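Long-range contacts in flagellar assembly protein FliH (Salmonella typhimurium, PDB 5B0O), which is needed for the assembly and regrowth of the bacterial flagellum and takes part in flagellar protein export, its C-terminal part being the piece modelled here: residues E[80-85]-E[98-103]; E[74-79]-E[112-117]. All coordinates share one frame; numbering follows the deposited sequence.

Contact 1 (E[80-85]-E[98-103]); sequences DDLQRV and WRLRGD
L82 and L100 carry the apolar part of this contact, each pointing toward the other segment, L82 from the helix and L100 from the strand. The branch CD1 of L82 lies 3.5 Å from CD2 of L100. One helical turn further on, CG1 of V85 approaches the other branch of L100, its CD1, at 4.1 Å, so the two methyls of L100 are shared between two helix residues. With chi1 of L82 at -179°, CG lies opposite the backbone N, and CD1 reaches beyond CD2 of L100 to lie over the peptide joining R101 to G102. There CD1 packs against the strand backbone, 3.2 Å from the amide N of G102. No hydrogen bond crosses between the segments.

The pieces belong to a beta-alpha-beta unit made of strand 74-77, helix 79-96 and strand 99-102. The helix runs nearly opposite to the second strand, with local axes 8.3 Å apart at an angle of 149°. Inward of the leucines, V85 also packs on I56 and I59 of helix 53-63, while L100 touches L93 further along helix 79-96.

Polar groups stay on their own sides. At the start of the helix R84 folds back: NH2 pairs with OD1 of D81 at 3.1 Å, and D80 O lies at the guanidinium edge, in its plane, accepting weak bonds from NE and NH2. D81 OD2 takes the amide of G109. On the strand, NH2 of R101 makes a salt bridge to OD1 of D103 at 3.4 Å, and OD2 of D103 bonds to T105 OG1.

Contact 2 (E[74-79]-E[112-117]); sequences QLRVHP and KVSADE
S114 pairs with Q74 through two backbone bonds, Q74 N to S114 O and S114 N to Q74 O, both 2.8 Å. Its side chain turns to the face of the sheet that carries Q74, R76 and K112. There OG lies over the centre of the R76 guanidinium, 3.1 Å above its plane; the angles to NE and NH2 are too poor for a hydrogen bond, because the N-H bonds lie in that plane, roughly at right angles to the direction of OG.

Q74 meets the same guanidinium at its edge. With CG between the backbone N and the carbonyl carbon (chi1 87°) and an extended chain beyond, its OE1 accepts from NH2 of R76 at 2.6 Å, in the carbonyl plane, and from NE at 2.8 Å, well above that plane.

K112 forms the next hydrogen-bonded pair with R76, R76 N giving to K112 O at 2.9 Å and K112 N to R76 O. The end of its side chain leads away from strand 74-77, and the side chain touches D121 of strand 119-121.

Between these pairs, on the face turned to helix 53-63, L75 CD1 and V113 CG2 meet at 4.0 Å across a non-hydrogen-bonded pair. This is regular antiparallel pairing of the inner strands of a mixed four-stranded sheet.

R101 of the parallel strand 99-102 brings a second positive charge near R76, and the oxygens of Q74 and S114 probably offset some of the repulsion.

From the N terminus, the long helix 6-46 and helix 53-63 come first, followed by strand 74-77, which is the first half of contact 2. The chain passes at once into helix 79-96 and returns as strand 99-102, where contact 1 closes the short helix-to-strand loop, the second half of the beta-alpha-beta unit. Strand 112-114 then comes back to the far side of strand 74-77 and closes the larger loop of contact 2, inside which contact 1 is nested. The two share one sheet: strand 74-77 lies between 99-102, its parallel neighbour, and 112-114, its antiparallel one. Backbone bonds from 74-77 to 99-102, such as L75 to R99, connect the contacts directly.

Contact 1 (E[80-85]-E[98-103])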
ATOM      1  N   ASP E  80     -41.829   7.059  15.073  1.00 47.26           N
ATOM      2  CA  ASP E  80     -42.668   7.352  13.912  1.00 53.02           C
ATOM      3  C   ASP E  80     -42.946   6.158  12.991  1.00 57.58           C
ATOM      4  O   ASP E  80     -44.009   6.090  12.366  1.00 58.76           O
ATOM      5  CB  ASP E  80     -42.070   8.495  13.105  1.00 57.00           C
ATOM      6  CG  ASP E  80     -42.188   9.819  13.811  1.00 57.40           C
ATOM      7  OD1 ASP E  80     -42.618   9.834  14.983  1.00 53.10           O
ATOM      8  OD2 ASP E  80     -41.841  10.846  13.192  1.00 66.25           O
ATOM      9  N   ASP E  81     -41.989   5.239  12.884  1.00 54.70           N
ATOM     10  CA  ASP E  81     -42.217   3.986  12.165  1.00 54.88           C
ATOM     11  C   ASP E  81     -42.847   2.960  13.103  1.00 50.61           C
ATOM     12  O   ASP E  81     -43.388   1.952  12.656  1.00 46.13           O
ATOM     13  CB  ASP E  81     -40.905   3.403  11.634  1.00 56.35           C
ATOM     14  CG  ASP E  81     -40.308   4.208  10.497  1.00 61.78           C
ATOM     15  OD1 ASP E  81     -41.042   4.587   9.559  1.00 65.03           O
ATOM     16  OD2 ASP E  81     -39.081   4.446  10.545  1.00 60.28           O
ATOM     17  N   LEU E  82     -42.784   3.234  14.404  1.00 49.93           N
ATOM     18  CA  LEU E  82     -43.115   2.235  15.427  1.00 52.94           C
ATOM     19  C   LEU E  82     -44.529   1.670  15.357  1.00 54.68           C
ATOM     20  O   LEU E  82     -44.710   0.461  15.249  1.00 56.83           O
ATOM     21  CB  LEU E  82     -42.856   2.790  16.831  1.00 49.24           C
ATOM     22  CG  LEU E  82     -43.141   1.840  17.995  1.00 40.91           C
ATOM     23  CD1 LEU E  82     -42.248   2.144  19.172  1.00 50.12           C
ATOM     24  CD2 LEU E  82     -44.590   1.914  18.411  1.00 54.05           C
ATOM     25  N   GLN E  83     -45.527   2.543  15.440  1.00 65.61           N
ATOM     26  CA  GLN E  83     -46.921   2.107  15.484  1.00 69.06           C
ATOM     27  C   GLN E  83     -47.278   1.263  14.275  1.00 66.12           C
ATOM     28  O   GLN E  83     -47.962   0.251  14.396  1.00 72.65           O
ATOM     29  CB  GLN E  83     -47.873   3.305  15.568  1.00 82.57           C
ATOM     30  CG  GLN E  83     -48.012   3.919  16.957  1.00 89.54           C
ATOM     31  CD  GLN E  83     -49.178   4.889  17.045  1.00 84.36           C
ATOM     32  OE1 GLN E  83     -49.950   5.034  16.097  1.00 90.28           O
ATOM     33  NE2 GLN E  83     -49.309   5.557  18.184  1.00 57.17           N
ATOM     34  N   ARG E  84     -46.815   1.693  13.108  1.00 63.28           N
ATOM     35  CA  ARG E  84     -47.145   1.023  11.858  1.00 63.26           C
ATOM     36  C   ARG E  84     -46.479  -0.351  11.764  1.00 62.83           C
ATOM     37  O   ARG E  84     -47.109  -1.329  11.371  1.00 64.83           O
ATOM     38  CB  ARG E  84     -46.759   1.917  10.678  1.00 67.24           C
ATOM     39  CG  ARG E  84     -47.376   3.312  10.773  1.00 68.65           C
ATOM     40  CD  ARG E  84     -47.012   4.190   9.592  1.00 66.54           C
ATOM     41  NE  ARG E  84     -45.746   4.888   9.789  1.00 69.05           N
ATOM     42  CZ  ARG E  84     -44.940   5.247   8.797  1.00 73.56           C
ATOM     43  NH1 ARG E  84     -45.268   4.954   7.549  1.00 71.21           N
ATOM     44  NH2 ARG E  84     -43.804   5.883   9.049  1.00 70.06           N
ATOM     45  N   VAL E  85     -45.204  -0.417  12.131  1.00 62.60           N
ATOM     46  CA  VAL E  85     -44.477  -1.683  12.154  1.00 55.13           C
ATOM     47  C   VAL E  85     -45.104  -2.600  13.189  1.00 57.23           C
ATOM     48  O   VAL E  85     -45.297  -3.790  12.950  1.00 53.96           O
ATOM     49  CB  VAL E  85     -42.992  -1.463  12.496  1.00 53.63           C
ATOM     50  CG1 VAL E  85     -42.301  -2.783  12.773  1.00 49.56           C
ATOM     51  CG2 VAL E  85     -42.295  -0.714  11.370  1.00 53.05           C
ATOM     52  N   TRP E  98     -39.268 -11.763  19.850  1.00 30.07           N
ATOM     53  CA  TRP E  98     -38.660 -10.435  19.906  1.00 35.63           C
ATOM     54  C   TRP E  98     -39.603  -9.458  20.584  1.00 36.16           C
ATOM     55  O   TRP E  98     -40.813  -9.670  20.588  1.00 38.57           O
ATOM     56  CB  TRP E  98     -38.338  -9.903  18.508  1.00 36.30           C
ATOM     57  CG  TRP E  98     -37.254 -10.632  17.790  1.00 31.94           C
ATOM     58  CD1 TRP E  98     -36.655 -11.783  18.177  1.00 32.28           C
ATOM     59  CD2 TRP E  98     -36.642 -10.257  16.549  1.00 31.09           C
ATOM     60  NE1 TRP E  98     -35.712 -12.158  17.257  1.00 33.06           N
ATOM     61  CE2 TRP E  98     -35.685 -11.234  16.244  1.00 33.66           C
ATOM     62  CE3 TRP E  98     -36.815  -9.186  15.667  1.00 36.49           C
ATOM     63  CZ2 TRP E  98     -34.894 -11.174  15.093  1.00 32.40           C
ATOM     64  CZ3 TRP E  98     -36.033  -9.130  14.527  1.00 34.96           C
ATOM     65  CH2 TRP E  98     -35.083 -10.115  14.252  1.00 28.11           C
ATOM     66  N   ARG E  99     -39.049  -8.389  21.148  1.00 33.51           N
ATOM     67  CA  ARG E  99     -39.876  -7.298  21.651  1.00 44.90           C
ATOM     68  C   ARG E  99     -39.515  -6.003  20.945  1.00 45.19           C
ATOM     69  O   ARG E  99     -38.456  -5.901  20.334  1.00 46.85           O
ATOM     70  CB  ARG E  99     -39.781  -7.159  23.173  1.00 45.47           C
ATOM     71  CG  ARG E  99     -38.428  -6.774  23.691  1.00 48.38           C
ATOM     72  CD  ARG E  99     -38.327  -7.087  25.173  1.00 60.90           C
ATOM     73  NE  ARG E  99     -36.957  -6.967  25.654  1.00 73.62           N
ATOM     74  CZ  ARG E  99     -36.587  -6.225  26.692  1.00 74.72           C
ATOM     75  NH1 ARG E  99     -37.490  -5.530  27.381  1.00 61.23           N
ATOM     76  NH2 ARG E  99     -35.308  -6.182  27.043  1.00 73.64           N
ATOM     77  N   LEU E 100     -40.416  -5.028  20.999  1.00 48.51           N
ATOM     78  CA  LEU E 100     -40.239  -3.792  20.248  1.00 39.13           C
ATOM     79  C   LEU E 100     -40.245  -2.558  21.142  1.00 44.47           C
ATOM     80  O   LEU E 100     -40.987  -2.473  22.124  1.00 44.32           O
ATOM     81  CB  LEU E 100     -41.309  -3.672  19.167  1.00 30.58           C
ATOM     82  CG  LEU E 100     -41.045  -2.622  18.097  1.00 40.27           C
ATOM     83  CD1 LEU E 100     -41.739  -2.982  16.795  1.00 47.62           C
ATOM     84  CD2 LEU E 100     -41.474  -1.248  18.571  1.00 52.12           C
ATOM     85  N   ARG E 101     -39.391  -1.609  20.784  1.00 44.20           N
ATOM     86  CA  ARG E 101     -39.258  -0.350  21.492  1.00 45.91           C
ATOM     87  C   ARG E 101     -39.153   0.745  20.455  1.00 46.95           C
ATOM     88  O   ARG E 101     -38.792   0.482  19.309  1.00 46.20           O
ATOM     89  CB  ARG E 101     -37.963  -0.331  22.293  1.00 45.89           C
ATOM     90  CG  ARG E 101     -37.979  -1.082  23.601  1.00 59.50           C
ATOM     91  CD  ARG E 101     -36.619  -0.921  24.254  1.00 70.84           C
ATOM     92  NE  ARG E 101     -35.892   0.194  23.649  1.00 69.66           N
ATOM     93  CZ  ARG E 101     -34.572   0.356  23.699  1.00 74.31           C
ATOM     94  NH1 ARG E 101     -33.810  -0.528  24.328  1.00 76.90           N
ATOM     95  NH2 ARG E 101     -34.011   1.405  23.112  1.00 70.35           N
ATOM     96  N   GLY E 102     -39.485   1.972  20.837  1.00 49.76           N
ATOM     97  CA  GLY E 102     -39.091   3.101  20.021  1.00 50.13           C
ATOM     98  C   GLY E 102     -37.689   3.529  20.404  1.00 51.74           C
ATOM     99  O   GLY E 102     -37.347   3.573  21.586  1.00 49.63           O
ATOM    100  N   ASP E 103     -36.875   3.847  19.405  1.00 53.24           N
ATOM    101  CA  ASP E 103     -35.586   4.485  19.633  1.00 58.23           C
ATOM    102  C   ASP E 103     -35.566   5.817  18.901  1.00 63.87           C
ATOM    103  O   ASP E 103     -35.651   5.854  17.670  1.00 61.55           O
ATOM    104  CB  ASP E 103     -34.421   3.600  19.190  1.00 58.77           C
ATOM    105  CG  ASP E 103     -33.093   4.055  19.776  1.00 66.80           C
ATOM    106  OD1 ASP E 103     -32.762   3.626  20.900  1.00 84.39           O
ATOM    107  OD2 ASP E 103     -32.386   4.851  19.121  1.00 62.23           O
TER

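Contact 2 (E[74-79]-E[112-117])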
ATOM      1  N   GLN E  74     -34.382  -7.498  20.965  1.00 41.49           N
ATOM      2  CA  GLN E  74     -35.309  -6.376  20.890  1.00 37.82           C
ATOM      3  C   GLN E  74     -35.076  -5.573  19.610  1.00 39.52           C
ATOM      4  O   GLN E  74     -33.956  -5.159  19.324  1.00 38.30           O
ATOM      5  CB  GLN E  74     -35.198  -5.482  22.128  1.00 41.62           C
ATOM      6  CG  GLN E  74     -34.125  -4.400  22.045  1.00 57.76           C
ATOM      7  CD  GLN E  74     -33.979  -3.618  23.345  1.00 72.99           C
ATOM      8  OE1 GLN E  74     -33.021  -2.860  23.528  1.00 75.13           O
ATOM      9  NE2 GLN E  74     -34.935  -3.797  24.252  1.00 71.17           N
ATOM     10  N   LEU E  75     -36.136  -5.394  18.826  1.00 41.13           N
ATOM     11  CA  LEU E  75     -36.091  -4.568  17.621  1.00 38.12           C
ATOM     12  C   LEU E  75     -36.440  -3.136  17.986  1.00 41.36           C
ATOM     13  O   LEU E  75     -37.366  -2.894  18.759  1.00 44.24           O
ATOM     14  CB  LEU E  75     -37.066  -5.090  16.565  1.00 33.19           C
ATOM     15  CG  LEU E  75     -37.405  -4.202  15.368  1.00 28.53           C
ATOM     16  CD1 LEU E  75     -36.185  -3.948  14.524  1.00 33.97           C
ATOM     17  CD2 LEU E  75     -38.496  -4.837  14.521  1.00 33.76           C
ATOM     18  N   ARG E  76     -35.683  -2.191  17.441  1.00 42.59           N
ATOM     19  CA  ARG E  76     -35.895  -0.779  17.723  1.00 44.71           C
ATOM     20  C   ARG E  76     -36.074  -0.026  16.424  1.00 45.53           C
ATOM     21  O   ARG E  76     -35.311  -0.218  15.475  1.00 42.61           O
ATOM     22  CB  ARG E  76     -34.698  -0.179  18.461  1.00 49.38           C
ATOM     23  CG  ARG E  76     -34.319  -0.878  19.740  1.00 53.09           C
ATOM     24  CD  ARG E  76     -33.002  -0.340  20.258  1.00 59.08           C
ATOM     25  NE  ARG E  76     -32.435  -1.199  21.291  1.00 74.10           N
ATOM     26  CZ  ARG E  76     -31.209  -1.058  21.782  1.00 83.45           C
ATOM     27  NH1 ARG E  76     -30.425  -0.089  21.328  1.00 88.93           N
ATOM     28  NH2 ARG E  76     -30.767  -1.885  22.723  1.00 66.40           N
ATOM     29  N   VAL E  77     -37.083   0.836  16.389  1.00 41.71           N
ATOM     30  CA  VAL E  77     -37.290   1.725  15.263  1.00 38.01           C
ATOM     31  C   VAL E  77     -37.681   3.094  15.797  1.00 51.24           C
ATOM     32  O   VAL E  77     -38.018   3.233  16.973  1.00 51.07           O
ATOM     33  CB  VAL E  77     -38.378   1.199  14.327  1.00 37.13           C
ATOM     34  CG1 VAL E  77     -38.409   2.025  13.060  1.00 54.80           C
ATOM     35  CG2 VAL E  77     -38.115  -0.247  13.983  1.00 34.64           C
ATOM     36  N   HIS E  78     -37.612   4.108  14.943  1.00 53.73           N
ATOM     37  CA  HIS E  78     -38.043   5.445  15.322  1.00 53.29           C
ATOM     38  C   HIS E  78     -39.518   5.404  15.690  1.00 54.89           C
ATOM     39  O   HIS E  78     -40.318   4.783  14.984  1.00 50.34           O
ATOM     40  CB  HIS E  78     -37.832   6.421  14.167  1.00 53.83           C
ATOM     41  CG  HIS E  78     -37.934   7.862  14.563  1.00 61.39           C
ATOM     42  ND1 HIS E  78     -38.390   8.837  13.705  1.00 64.77           N
ATOM     43  CD2 HIS E  78     -37.622   8.493  15.721  1.00 62.66           C
ATOM     44  CE1 HIS E  78     -38.366  10.008  14.320  1.00 63.94           C
ATOM     45  NE2 HIS E  78     -37.902   9.827  15.541  1.00 62.12           N
ATOM     46  N   PRO E  79     -39.888   6.079  16.787  1.00 59.34           N
ATOM     47  CA  PRO E  79     -41.283   6.075  17.235  1.00 57.58           C
ATOM     48  C   PRO E  79     -42.266   6.333  16.096  1.00 49.30           C
ATOM     49  O   PRO E  79     -43.399   5.853  16.161  1.00 53.56           O
ATOM     50  CB  PRO E  79     -41.310   7.227  18.240  1.00 53.08           C
ATOM     51  CG  PRO E  79     -39.944   7.167  18.877  1.00 51.29           C
ATOM     52  CD  PRO E  79     -38.988   6.683  17.789  1.00 51.98           C
ATOM     53  N   LYS E 112     -32.597  -1.487  14.270  1.00 38.71           N
ATOM     54  CA  LYS E 112     -31.557  -2.327  14.841  1.00 43.95           C
ATOM     55  C   LYS E 112     -32.189  -3.395  15.717  1.00 39.89           C
ATOM     56  O   LYS E 112     -33.160  -3.129  16.418  1.00 37.52           O
ATOM     57  CB  LYS E 112     -30.565  -1.508  15.675  1.00 44.34           C
ATOM     58  CG  LYS E 112     -29.749  -0.486  14.902  1.00 39.85           C
ATOM     59  CD  LYS E 112     -28.705   0.155  15.808  1.00 41.26           C
ATOM     60  CE  LYS E 112     -28.177   1.453  15.223  1.00 42.68           C
ATOM     61  NZ  LYS E 112     -26.923   1.878  15.895  1.00 42.42           N
ATOM     62  N   VAL E 113     -31.636  -4.602  15.665  1.00 42.15           N
ATOM     63  CA  VAL E 113     -32.038  -5.681  16.559  1.00 41.14           C
ATOM     64  C   VAL E 113     -30.921  -5.922  17.559  1.00 38.17           C
ATOM     65  O   VAL E 113     -29.780  -6.156  17.175  1.00 37.79           O
ATOM     66  CB  VAL E 113     -32.291  -6.978  15.788  1.00 35.73           C
ATOM     67  CG1 VAL E 113     -32.834  -8.033  16.717  1.00 33.26           C
ATOM     68  CG2 VAL E 113     -33.257  -6.728  14.640  1.00 40.33           C
ATOM     69  N   SER E 114     -31.243  -5.871  18.844  1.00 37.92           N
ATOM     70  CA  SER E 114     -30.223  -5.999  19.869  1.00 36.16           C
ATOM     71  C   SER E 114     -30.470  -7.198  20.767  1.00 31.19           C
ATOM     72  O   SER E 114     -31.577  -7.394  21.249  1.00 40.47           O
ATOM     73  CB  SER E 114     -30.178  -4.729  20.713  1.00 47.57           C
ATOM     74  OG  SER E 114     -30.456  -3.594  19.921  1.00 46.98           O
ATOM     75  N   ALA E 115     -29.433  -7.998  20.988  1.00 35.57           N
ATOM     76  CA  ALA E 115     -29.487  -9.088  21.958  1.00 36.45           C
ATOM     77  C   ALA E 115     -28.171  -9.145  22.715  1.00 36.66           C
ATOM     78  O   ALA E 115     -27.233  -8.415  22.399  1.00 46.01           O
ATOM     79  CB  ALA E 115     -29.750 -10.407  21.262  1.00 31.36           C
ATOM     80  N   ASP E 116     -28.089 -10.033  23.697  1.00 35.97           N
ATOM     81  CA  ASP E 116     -26.875 -10.159  24.491  1.00 38.59           C
ATOM     82  C   ASP E 116     -25.691 -10.524  23.603  1.00 36.39           C
ATOM     83  O   ASP E 116     -24.595  -9.999  23.778  1.00 37.01           O
ATOM     84  CB  ASP E 116     -27.051 -11.203  25.603  1.00 43.72           C
ATOM     85  CG  ASP E 116     -28.192 -10.865  26.560  1.00 55.35           C
ATOM     86  OD1 ASP E 116     -28.572  -9.675  26.643  1.00 52.04           O
ATOM     87  OD2 ASP E 116     -28.705 -11.791  27.232  1.00 51.58           O
ATOM     88  N   GLU E 117     -25.925 -11.420  22.649  1.00 34.96           N
ATOM     89  CA  GLU E 117     -24.870 -11.922  21.768  1.00 37.87           C
ATOM     90  C   GLU E 117     -24.304 -10.838  20.859  1.00 37.87           C
ATOM     91  O   GLU E 117     -23.110 -10.822  20.572  1.00 40.30           O
ATOM     92  CB  GLU E 117     -25.381 -13.062  20.875  1.00 38.19           C
ATOM     93  CG  GLU E 117     -26.163 -14.165  21.576  1.00 36.77           C
ATOM     94  CD  GLU E 117     -27.655 -13.887  21.640  1.00 38.52           C
ATOM     95  OE1 GLU E 117     -28.056 -12.706  21.592  1.00 39.30           O
ATOM     96  OE2 GLU E 117     -28.431 -14.858  21.740  1.00 41.67           O
TER